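Long-range contact in protein disulfide isomerase (PDB 4N30), which probably catalyses thiol-disulfide exchange as a thioredoxin-fold oxidoreductase of the DsbA subfamily, perhaps with isomerase activity: residues A[86-98]-A[171-183]. Residues are numbered along the deposited sequence; the frame is centred on the assembly and turned at random.
Sequences VNLVWRHLPLQMH and DIDIARSKGITAT
The edge of the R91 guanidinium faces D171 in a side-on salt bridge: NE and NH2 both donate to OD1, which lies in the guanidinium plane 3.1 Å from NE, with the CD1 methyl of I174 also at that edge. The carboxylate is turned 57° from this plane, and both nitrogens approach OD1 from above the same face of it. NH1 of R91 hydrogen-bonds N59 OD1 on the neighbouring strand. D171 OD2 accepts a nearly straight hydrogen bond from the backbone N of H92 (2.9 Å) and another from a water that also donates to W90 O; together with the grip on OD1, these should limit the carboxylate's rotation. One face of the H92 ring carries W90 CD1, and NE2 is hydrogen-bonded to E110 OE2. Such a junction illustrates how a thioredoxin fold seats a helix on its sheet: the last turns of helix 162-177 (171-177) cross strand 86-92 at 85°, segment axes 7.8 Å apart. Past the strand, L93, with CG anti to its backbone N (chi1 -176°), sends CD1 against A175 CB and CD2 against I180 CG2 at 3.6 Å. P94 CG packs crosswise on I172 CD1, while L95 CD1 meets T183 OG1 tip to tip, T183 also touching C66 and C69 of a probable CxxC motif.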
ATOM      1  N   VAL A  86      -8.203   4.073  13.098  1.00 14.41           N
ATOM      2  CA  VAL A  86      -7.685   4.333  11.730  1.00 12.70           C
ATOM      3  C   VAL A  86      -7.065   3.058  11.203  1.00 12.58           C
ATOM      4  O   VAL A  86      -6.355   2.356  11.987  1.00 14.48           O
ATOM      5  CB  VAL A  86      -6.632   5.456  11.774  1.00 14.01           C
ATOM      6  CG1 VAL A  86      -6.217   5.826  10.336  1.00 14.47           C
ATOM      7  CG2 VAL A  86      -7.177   6.688  12.504  1.00 13.18           C
ATOM      8  N   ASN A  87      -7.368   2.718   9.968  1.00 11.93           N
ATOM      9  CA  ASN A  87      -6.671   1.577   9.339  1.00 12.49           C
ATOM     10  C   ASN A  87      -5.943   2.080   8.121  1.00 12.53           C
ATOM     11  O   ASN A  87      -5.921   3.279   7.822  1.00 12.52           O
ATOM     12  CB  ASN A  87      -7.661   0.412   9.107  1.00 12.34           C
ATOM     13  CG  ASN A  87      -8.684   0.730   8.079  1.00 13.35           C
ATOM     14  OD1 ASN A  87      -8.559   1.569   7.222  1.00 13.71           O
ATOM     15  ND2 ASN A  87      -9.790  -0.026   8.165  1.00 14.71           N
ATOM     16  N   LEU A  88      -5.224   1.159   7.499  1.00 12.06           N
ATOM     17  CA  LEU A  88      -4.285   1.480   6.400  1.00 12.04           C
ATOM     18  C   LEU A  88      -4.529   0.537   5.259  1.00 11.80           C
ATOM     19  O   LEU A  88      -4.617  -0.702   5.488  1.00 13.01           O
ATOM     20  CB  LEU A  88      -2.812   1.289   6.953  1.00 13.69           C
ATOM     21  CG  LEU A  88      -1.717   1.313   5.903  1.00 12.35           C
ATOM     22  CD1 LEU A  88      -1.580   2.709   5.258  1.00 15.20           C
ATOM     23  CD2 LEU A  88      -0.385   1.031   6.566  1.00 12.95           C
ATOM     24  N   VAL A  89      -4.704   1.053   4.045  1.00 10.95           N
ATOM     25  CA  VAL A  89      -4.810   0.216   2.867  1.00 11.18           C
ATOM     26  C   VAL A  89      -3.753   0.545   1.890  1.00  9.75           C
ATOM     27  O   VAL A  89      -3.567   1.767   1.551  1.00 10.68           O
ATOM     28  CB  VAL A  89      -6.227   0.333   2.219  1.00 11.35           C
ATOM     29  CG1 VAL A  89      -6.260  -0.450   0.925  1.00 13.01           C
ATOM     30  CG2 VAL A  89      -7.297  -0.170   3.218  1.00 12.58           C
ATOM     31  N   TRP A  90      -2.918  -0.420   1.488  1.00 10.41           N
ATOM     32  CA  TRP A  90      -1.877  -0.156   0.511  1.00 10.42           C
ATOM     33  C   TRP A  90      -2.538   0.003  -0.844  1.00 10.87           C
ATOM     34  O   TRP A  90      -3.285  -0.942  -1.234  1.00 12.17           O
ATOM     35  CB  TRP A  90      -0.920  -1.344   0.466  1.00 10.92           C
ATOM     36  CG  TRP A  90       0.183  -1.261  -0.585  1.00 10.53           C
ATOM     37  CD1 TRP A  90       0.111  -1.587  -1.921  1.00 11.41           C
ATOM     38  CD2 TRP A  90       1.542  -0.797  -0.382  1.00 10.41           C
ATOM     39  NE1 TRP A  90       1.305  -1.423  -2.514  1.00 11.67           N
ATOM     40  CE2 TRP A  90       2.215  -0.961  -1.627  1.00 11.08           C
ATOM     41  CE3 TRP A  90       2.243  -0.365   0.758  1.00 10.67           C
ATOM     42  CZ2 TRP A  90       3.566  -0.654  -1.780  1.00 11.92           C
ATOM     43  CZ3 TRP A  90       3.600  -0.099   0.601  1.00 11.96           C
ATOM     44  CH2 TRP A  90       4.228  -0.248  -0.662  1.00 11.37           C
ATOM     45  N   ARG A  91      -2.227   1.031  -1.596  1.00  9.66           N
ATOM     46  CA  ARG A  91      -2.676   1.173  -2.971  1.00  9.59           C
ATOM     47  C   ARG A  91      -1.461   1.251  -3.848  1.00  9.84           C
ATOM     48  O   ARG A  91      -0.484   1.942  -3.580  1.00 10.75           O
ATOM     49  CB  ARG A  91      -3.513   2.466  -3.105  1.00 11.06           C
ATOM     50  CG  ARG A  91      -4.706   2.584  -2.139  1.00 12.08           C
ATOM     51  CD  ARG A  91      -5.683   1.441  -2.204  1.00 16.26           C
ATOM     52  NE  ARG A  91      -6.352   1.627  -3.425  1.00 20.22           N
ATOM     53  CZ  ARG A  91      -7.412   2.429  -3.628  1.00 22.95           C
ATOM     54  NH1 ARG A  91      -7.938   3.176  -2.662  1.00 24.58           N
ATOM     55  NH2 ARG A  91      -7.904   2.519  -4.863  1.00 28.20           N
ATOM     56  N   HIS A  92      -1.480   0.610  -5.012  1.00  9.97           N
ATOM     57  CA  HIS A  92      -0.308   0.558  -5.885  1.00 10.60           C
ATOM     58  C   HIS A  92      -0.143   1.770  -6.688  1.00 10.63           C
ATOM     59  O   HIS A  92      -1.039   2.120  -7.511  1.00 11.04           O
ATOM     60  CB  HIS A  92      -0.390  -0.684  -6.785  1.00 10.70           C
ATOM     61  CG  HIS A  92      -0.338  -1.930  -6.042  1.00 10.30           C
ATOM     62  ND1 HIS A  92       0.806  -2.419  -5.487  1.00 10.71           N
ATOM     63  CD2 HIS A  92      -1.347  -2.872  -5.800  1.00 10.99           C
ATOM     64  CE1 HIS A  92       0.512  -3.589  -4.893  1.00 11.29           C
ATOM     65  NE2 HIS A  92      -0.804  -3.853  -5.045  1.00 12.69           N
ATOM     66  N   LEU A  93       1.073   2.353  -6.649  1.00 10.01           N
ATOM     67  CA  LEU A  93       1.468   3.312  -7.622  1.00 10.98           C
ATOM     68  C   LEU A  93       2.965   3.149  -7.845  1.00 10.00           C
ATOM     69  O   LEU A  93       3.747   4.033  -7.577  1.00 10.43           O
ATOM     70  CB  LEU A  93       1.098   4.715  -7.177  1.00 11.34           C
ATOM     71  CG  LEU A  93       1.381   5.853  -8.169  1.00 11.84           C
ATOM     72  CD1 LEU A  93       0.566   5.604  -9.433  1.00 15.13           C
ATOM     73  CD2 LEU A  93       1.026   7.211  -7.568  1.00 13.69           C
ATOM     74  N   PRO A  94       3.332   2.089  -8.600  1.00 10.66           N
ATOM     75  CA  PRO A  94       4.715   1.965  -9.022  1.00 11.53           C
ATOM     76  C   PRO A  94       5.016   3.081 -10.001  1.00 10.36           C
ATOM     77  O   PRO A  94       4.319   3.229 -11.007  1.00 12.27           O
ATOM     78  CB  PRO A  94       4.754   0.575  -9.719  1.00 11.15           C
ATOM     79  CG  PRO A  94       3.302   0.319 -10.065  1.00 11.89           C
ATOM     80  CD  PRO A  94       2.476   0.948  -8.995  1.00 11.57           C
ATOM     81  N   LEU A  95       6.052   3.841  -9.785  1.00 10.99           N
ATOM     82  CA  LEU A  95       6.341   5.054 -10.582  1.00 10.97           C
ATOM     83  C   LEU A  95       7.119   4.626 -11.805  1.00 10.15           C
ATOM     84  O   LEU A  95       7.980   3.752 -11.762  1.00 10.19           O
ATOM     85  CB  LEU A  95       7.162   6.070  -9.787  1.00 10.74           C
ATOM     86  CG  LEU A  95       6.409   6.623  -8.545  1.00 11.46           C
ATOM     87  CD1 LEU A  95       7.386   7.554  -7.819  1.00 11.81           C
ATOM     88  CD2 LEU A  95       5.128   7.320  -8.997  1.00 13.12           C
ATOM     89  N   GLN A  96       6.835   5.249 -12.940  1.00 10.83           N
ATOM     90  CA  GLN A  96       7.469   4.876 -14.192  1.00 10.14           C
ATOM     91  C   GLN A  96       8.993   4.932 -14.094  1.00 11.30           C
ATOM     92  O   GLN A  96       9.657   4.072 -14.705  1.00 10.61           O
ATOM     93  CB  GLN A  96       6.982   5.816 -15.324  1.00 11.51           C
ATOM     94  CG  GLN A  96       7.454   5.400 -16.733  1.00 13.90           C
ATOM     95  CD  GLN A  96       6.986   3.986 -17.172  1.00 13.37           C
ATOM     96  OE1 GLN A  96       5.896   3.589 -16.886  1.00 14.47           O
ATOM     97  NE2 GLN A  96       7.909   3.268 -17.815  1.00 16.15           N
ATOM     98  N   MET A  97       9.572   5.892 -13.345  1.00 10.74           N
ATOM     99  CA  MET A  97      11.043   5.976 -13.267  1.00 10.45           C
ATOM    100  C   MET A  97      11.661   4.784 -12.531  1.00 10.43           C
ATOM    101  O   MET A  97      12.874   4.626 -12.646  1.00 11.62           O
ATOM    102  CB  MET A  97      11.451   7.297 -12.605  1.00 11.17           C
ATOM    103  CG  MET A  97      11.163   7.307 -11.085  1.00 10.42           C
ATOM    104  SD  MET A  97      11.193   8.977 -10.493  1.00 12.11           S
ATOM    105  CE  MET A  97      11.078   8.676  -8.735  1.00 11.77           C
ATOM    106  N   HIS A  98      10.827   3.990 -11.832  1.00  9.38           N
ATOM    107  CA  HIS A  98      11.304   2.784 -11.218  1.00 10.39           C
ATOM    108  C   HIS A  98      11.134   1.515 -12.033  1.00 10.38           C
ATOM    109  O   HIS A  98      11.519   0.416 -11.580  1.00 11.42           O
ATOM    110  CB  HIS A  98      10.739   2.650  -9.785  1.00 10.62           C
ATOM    111  CG  HIS A  98      11.120   3.743  -8.885  1.00 10.15           C
ATOM    112  ND1 HIS A  98      12.354   4.356  -8.757  1.00 12.53           N
ATOM    113  CD2 HIS A  98      10.305   4.314  -7.955  1.00  8.31           C
ATOM    114  CE1 HIS A  98      12.271   5.300  -7.768  1.00  8.81           C
ATOM    115  NE2 HIS A  98      11.022   5.264  -7.293  1.00 12.68           N
ATOM    116  N   ASP A 171      -5.561   0.508  -9.420  1.00 13.81           N
ATOM    117  CA  ASP A 171      -5.048   1.500  -8.432  1.00 13.29           C
ATOM    118  C   ASP A 171      -4.280   2.601  -9.131  1.00 12.82           C
ATOM    119  O   ASP A 171      -4.496   3.780  -8.782  1.00 13.06           O
ATOM    120  CB  ASP A 171      -4.103   0.838  -7.440  1.00 13.82           C
ATOM    121  CG  ASP A 171      -4.767   0.071  -6.352  1.00 14.95           C
ATOM    122  OD1 ASP A 171      -6.034   0.213  -6.159  1.00 18.48           O
ATOM    123  OD2 ASP A 171      -4.027  -0.592  -5.552  1.00 12.45           O
ATOM    124  N   ILE A 172      -3.471   2.281 -10.127  1.00 12.20           N
ATOM    125  CA  ILE A 172      -2.684   3.283 -10.828  1.00 12.97           C
ATOM    126  C   ILE A 172      -3.586   4.266 -11.608  1.00 14.33           C
ATOM    127  O   ILE A 172      -3.479   5.515 -11.542  1.00 14.68           O
ATOM    128  CB  ILE A 172      -1.732   2.619 -11.826  1.00 13.14           C
ATOM    129  CG1 ILE A 172      -0.665   1.844 -11.047  1.00 13.63           C
ATOM    130  CG2 ILE A 172      -1.035   3.701 -12.706  1.00 15.30           C
ATOM    131  CD1 ILE A 172       0.048   0.880 -12.034  1.00 14.98           C
ATOM    132  N   ASP A 173      -4.627   3.708 -12.219  1.00 14.87           N
ATOM    133  CA  ASP A 173      -5.611   4.501 -13.007  1.00 14.28           C
ATOM    134  C   ASP A 173      -6.382   5.401 -12.081  1.00 16.36           C
ATOM    135  O   ASP A 173      -6.581   6.618 -12.410  1.00 16.67           O
ATOM    136  CB  ASP A 173      -6.611   3.574 -13.758  1.00 16.40           C
ATOM    137  CG  ASP A 173      -5.981   2.836 -14.905  1.00 17.61           C
ATOM    138  OD1 ASP A 173      -4.820   3.081 -15.285  1.00 17.65           O
ATOM    139  OD2 ASP A 173      -6.752   1.938 -15.320  1.00 22.49           O
ATOM    140  N   ILE A 174      -6.795   4.935 -10.907  1.00 15.07           N
ATOM    141  CA  ILE A 174      -7.468   5.768  -9.924  1.00 16.04           C
ATOM    142  C   ILE A 174      -6.555   6.876  -9.458  1.00 15.02           C
ATOM    143  O   ILE A 174      -6.959   8.074  -9.372  1.00 14.97           O
ATOM    144  CB  ILE A 174      -8.043   4.985  -8.758  1.00 16.33           C
ATOM    145  CG1 ILE A 174      -9.184   4.095  -9.263  1.00 18.56           C
ATOM    146  CG2 ILE A 174      -8.487   5.882  -7.609  1.00 16.49           C
ATOM    147  CD1 ILE A 174      -9.557   3.061  -8.261  1.00 21.71           C
ATOM    148  N   ALA A 175      -5.295   6.514  -9.135  1.00 13.86           N
ATOM    149  CA  ALA A 175      -4.331   7.531  -8.771  1.00 13.36           C
ATOM    150  C   ALA A 175      -4.229   8.616  -9.790  1.00 14.62           C
ATOM    151  O   ALA A 175      -4.259   9.811  -9.434  1.00 13.88           O
ATOM    152  CB  ALA A 175      -2.982   6.905  -8.428  1.00 13.76           C
ATOM    153  N   ARG A 176      -4.091   8.260 -11.059  1.00 14.25           N
ATOM    154  CA  ARG A 176      -3.915   9.246 -12.109  1.00 15.26           C
ATOM    155  C   ARG A 176      -5.181  10.059 -12.271  1.00 14.05           C
ATOM    156  O   ARG A 176      -5.063  11.299 -12.477  1.00 15.07           O
ATOM    157  CB  ARG A 176      -3.454   8.570 -13.420  1.00 17.47           C
ATOM    158  CG  ARG A 176      -1.999   8.023 -13.255  1.00 17.01           C
ATOM    159  CD  ARG A 176      -1.320   7.686 -14.579  1.00 20.72           C
ATOM    160  NE  ARG A 176      -2.045   6.562 -15.160  1.00 19.72           N
ATOM    161  CZ  ARG A 176      -1.525   5.455 -15.711  1.00 18.70           C
ATOM    162  NH1 ARG A 176      -0.172   5.283 -15.796  1.00 18.93           N
ATOM    163  NH2 ARG A 176      -2.396   4.544 -16.152  1.00 18.90           N
ATOM    164  N   SER A 177      -6.334   9.478 -12.120  1.00 14.60           N
ATOM    165  CA  SER A 177      -7.638  10.216 -12.205  1.00 17.45           C
ATOM    166  C   SER A 177      -7.696  11.244 -11.128  1.00 16.94           C
ATOM    167  O   SER A 177      -8.420  12.283 -11.243  1.00 20.12           O
ATOM    168  CB  SER A 177      -8.843   9.256 -12.095  1.00 18.26           C
ATOM    169  OG  SER A 177      -9.201   8.892 -10.783  1.00 19.45           O
ATOM    170  N   LYS A 178      -7.018  11.042  -9.996  1.00 16.42           N
ATOM    171  CA  LYS A 178      -7.035  11.973  -8.838  1.00 16.01           C
ATOM    172  C   LYS A 178      -5.840  12.882  -8.975  1.00 15.51           C
ATOM    173  O   LYS A 178      -5.617  13.716  -8.092  1.00 17.20           O
ATOM    174  CB  LYS A 178      -6.930  11.194  -7.527  1.00 16.62           C
ATOM    175  CG  LYS A 178      -8.199  10.444  -7.152  1.00 18.99           C
ATOM    176  CD  LYS A 178      -7.919   9.790  -5.805  1.00 24.10           C
ATOM    177  CE  LYS A 178      -8.972   8.789  -5.387  1.00 29.17           C
ATOM    178  NZ  LYS A 178      -9.854   9.544  -4.463  1.00 29.23           N
ATOM    179  N   GLY A 179      -5.049  12.810 -10.024  1.00 13.43           N
ATOM    180  CA  GLY A 179      -3.918  13.733 -10.143  1.00 13.33           C
ATOM    181  C   GLY A 179      -2.733  13.381  -9.247  1.00 13.69           C
ATOM    182  O   GLY A 179      -1.828  14.233  -9.040  1.00 14.11           O
ATOM    183  N   ILE A 180      -2.636  12.162  -8.794  1.00 13.33           N
ATOM    184  CA  ILE A 180      -1.529  11.721  -7.915  1.00 12.94           C
ATOM    185  C   ILE A 180      -0.324  11.342  -8.777  1.00 13.68           C
ATOM    186  O   ILE A 180      -0.483  10.607  -9.805  1.00 14.99           O
ATOM    187  CB  ILE A 180      -1.987  10.480  -7.116  1.00 13.66           C
ATOM    188  CG1 ILE A 180      -3.079  10.909  -6.164  1.00 13.71           C
ATOM    189  CG2 ILE A 180      -0.861   9.949  -6.229  1.00 13.94           C
ATOM    190  CD1 ILE A 180      -3.682   9.785  -5.287  1.00 15.94           C
ATOM    191  N   THR A 181       0.832  11.878  -8.526  1.00 12.67           N
ATOM    192  CA  THR A 181       1.999  11.650  -9.372  1.00 14.16           C
ATOM    193  C   THR A 181       3.181  11.102  -8.613  1.00 14.97           C
ATOM    194  O   THR A 181       4.178  10.759  -9.267  1.00 19.12           O
ATOM    195  CB  THR A 181       2.428  12.965 -10.075  1.00 15.20           C
ATOM    196  OG1 THR A 181       3.139  13.784  -9.182  1.00 16.78           O
ATOM    197  CG2 THR A 181       1.292  13.755 -10.715  1.00 15.82           C
ATOM    198  N   ALA A 182       3.206  11.158  -7.267  1.00 12.29           N
ATOM    199  CA  ALA A 182       4.421  10.838  -6.494  1.00 12.19           C
ATOM    200  C   ALA A 182       4.028   9.968  -5.321  1.00 10.75           C
ATOM    201  O   ALA A 182       2.868   9.912  -4.961  1.00 11.83           O
ATOM    202  CB  ALA A 182       5.178  12.098  -6.041  1.00 14.35           C
ATOM    203  N   THR A 183       5.024   9.291  -4.734  1.00 10.72           N
ATOM    204  CA  THR A 183       4.786   8.387  -3.615  1.00  9.85           C
ATOM    205  C   THR A 183       5.639   8.685  -2.446  1.00 10.10           C
ATOM    206  O   THR A 183       6.788   9.205  -2.598  1.00 11.08           O
ATOM    207  CB  THR A 183       5.030   6.905  -3.996  1.00  9.38           C
ATOM    208  OG1 THR A 183       6.334   6.784  -4.556  1.00 10.62           O
ATOM    209  CG2 THR A 183       4.019   6.427  -5.083  1.00 11.02           C
TER
HETATM  210  O   HOH W   1      -4.713  -2.017  -3.373  1.00 16.40           O